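Local coordinates for protein DyP2 (Amycolatopsis sp. ATCC 39116, PDB 4G2C) that is a haem dye-decolourising peroxidase that probably oxidises dyes, manganese(II) and lignin-related compounds with hydrogen peroxide, at residues G310-E313 with P317-A320. Sequence-based numbering, arbitrary orientation.
With MN (manganese (II) ion), chain D; HEM (protoporphyrin IX containing Fe), chain C.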
# COMPACT_ATOMS: atom_id res chain seq x y z
N GLY A 310 5.04 -14.03 -6.41
CA GLY A 310 5.97 -13.52 -7.41
C GLY A 310 7.34 -13.32 -6.80
O GLY A 310 8.29 -12.95 -7.48
N ARG A 311 7.41 -13.54 -5.49
CA ARG A 311 8.68 -13.57 -4.77
C ARG A 311 8.61 -14.69 -3.73
O ARG A 311 7.53 -15.05 -3.27
CB ARG A 311 8.94 -12.26 -4.04
CG ARG A 311 9.12 -11.00 -4.88
CD ARG A 311 9.23 -9.76 -3.95
NE ARG A 311 9.39 -8.48 -4.66
CZ ARG A 311 10.55 -7.87 -4.88
NH1 ARG A 311 11.70 -8.40 -4.44
NH2 ARG A 311 10.57 -6.71 -5.54
N PHE A 312 9.76 -15.24 -3.37
CA PHE A 312 9.86 -16.11 -2.20
C PHE A 312 9.70 -15.27 -0.93
O PHE A 312 9.76 -14.04 -0.95
CB PHE A 312 11.22 -16.83 -2.18
CG PHE A 312 11.39 -17.79 -3.32
CD1 PHE A 312 10.95 -19.10 -3.21
CD2 PHE A 312 11.95 -17.37 -4.51
CE1 PHE A 312 11.09 -19.97 -4.27
CE2 PHE A 312 12.09 -18.24 -5.57
CZ PHE A 312 11.66 -19.54 -5.45
N GLU A 313 9.48 -15.94 0.20
CA GLU A 313 9.33 -15.21 1.45
C GLU A 313 10.41 -14.15 1.71
O GLU A 313 10.13 -13.13 2.37
CB GLU A 313 9.16 -16.17 2.62
CG GLU A 313 7.74 -16.70 2.68
CD GLU A 313 7.65 -18.09 3.25
OE1 GLU A 313 8.03 -18.28 4.43
OE2 GLU A 313 7.20 -19.01 2.50
N PRO A 317 12.94 -12.45 -6.17
CA PRO A 317 11.98 -12.43 -7.29
C PRO A 317 12.00 -13.76 -8.01
O PRO A 317 13.06 -14.23 -8.42
CB PRO A 317 12.52 -11.32 -8.20
CG PRO A 317 13.47 -10.52 -7.35
CD PRO A 317 14.04 -11.49 -6.37
N LEU A 318 10.83 -14.36 -8.15
CA LEU A 318 10.67 -15.62 -8.82
C LEU A 318 11.07 -15.52 -10.29
O LEU A 318 11.43 -16.53 -10.90
CB LEU A 318 9.21 -16.07 -8.72
CG LEU A 318 8.92 -17.46 -9.28
CD1 LEU A 318 9.87 -18.45 -8.62
CD2 LEU A 318 7.46 -17.85 -9.07
N THR A 319 11.00 -14.32 -10.86
CA THR A 319 11.40 -14.17 -12.25
C THR A 319 12.91 -14.24 -12.39
O THR A 319 13.42 -14.47 -13.49
CB THR A 319 10.90 -12.85 -12.89
OG1 THR A 319 11.01 -12.96 -14.32
CG2 THR A 319 11.73 -11.68 -12.41
N ALA A 320 13.64 -14.06 -11.29
CA ALA A 320 15.11 -14.08 -11.38
C ALA A 320 15.77 -15.35 -10.82
O ALA A 320 16.89 -15.68 -11.19
CB ALA A 320 15.70 -12.85 -10.71
MN MN D . 6.29 -20.89 1.76
CHA HEM C . 3.80 -6.01 -3.65
CHB HEM C . 1.47 -8.72 -0.36
CHC HEM C . -2.56 -6.07 -0.94
CHD HEM C . -0.48 -3.91 -4.74
C1A HEM C . 3.53 -6.96 -2.70
C2A HEM C . 4.48 -7.93 -2.18
C3A HEM C . 3.83 -8.67 -1.28
C4A HEM C . 2.46 -8.20 -1.18
CMA HEM C . 4.42 -9.83 -0.46
CAA HEM C . 5.97 -8.04 -2.63
CBA HEM C . 6.81 -7.05 -1.83
CGA HEM C . 6.82 -5.67 -2.46
O1A HEM C . 7.16 -5.54 -3.65
O2A HEM C . 6.50 -4.68 -1.77
C1B HEM C . 0.16 -8.27 -0.22
C2B HEM C . -0.87 -8.77 0.68
C3B HEM C . -1.98 -8.02 0.51
C4B HEM C . -1.68 -7.02 -0.49
CMB HEM C . -0.70 -9.98 1.64
CAB HEM C . -3.34 -8.11 1.22
CBB HEM C . -3.46 -8.73 2.40
C1C HEM C . -2.37 -5.31 -2.08
C2C HEM C . -3.39 -4.53 -2.76
C3C HEM C . -2.80 -3.92 -3.80
C4C HEM C . -1.40 -4.30 -3.81
CMC HEM C . -4.88 -4.39 -2.32
CAC HEM C . -3.47 -3.00 -4.86
CBC HEM C . -4.79 -3.04 -5.08
C1D HEM C . 0.86 -4.22 -4.76
C2D HEM C . 1.82 -3.59 -5.63
C3D HEM C . 3.15 -4.25 -5.26
C4D HEM C . 2.86 -5.20 -4.24
CMD HEM C . 1.56 -2.50 -6.68
CAD HEM C . 4.51 -3.99 -5.87
CBD HEM C . 4.46 -4.71 -7.21
CGD HEM C . 5.75 -4.33 -7.88
O1D HEM C . 5.99 -3.11 -8.04
O2D HEM C . 6.53 -5.27 -8.20
NA HEM C . 2.32 -7.15 -2.07
NB HEM C . -0.38 -7.20 -0.91
NC HEM C . -1.17 -5.15 -2.75
ND HEM C . 1.51 -5.16 -3.97
FE HEM C . 0.51 -6.35 -2.49
O HOH W 1 9.13 -12.02 -9.95
O HOH W 2 7.18 -19.88 -0.12
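Gly310 and Leu318 join the backbones of one loop as it doubles back on itself: Leu318 N donates to Gly310 O over 3.0 Å, nearly straight at 166° but from well above the carbonyl plane. A water also donates to Gly310 O and accepts from Thr319 N, so two bonds grip that oxygen. Arg311 faces Pro317 in a single beta bridge. Its extended side chain passes Pro317, with NH1 4.0 Å from Pro317 CG, and runs on to the haem propionate. There Arg311 NE lies 3.8 Å from haem O1A, too long for a hydrogen bond, though the opposite charges probably attract. NH1 is bonded to the carbonyls of Gly331 and Gly315. With an alanine at Arg311, those carbonyls would probably lose this donor and the propionate this one positive charge. With CG anti to the backbone N (chi1 -175°), Leu318 carries CD1 to Phe312 CE2, 3.8 Å away, the side chains crossing at about a right angle. Glu313 OE2 binds the manganese at 2.2 Å, along with Glu287 and a water. Gly310, with positive phi, is the first residue beyond helix 303-309, and Phe312 and Leu318 both pack on Ala306 of that helix.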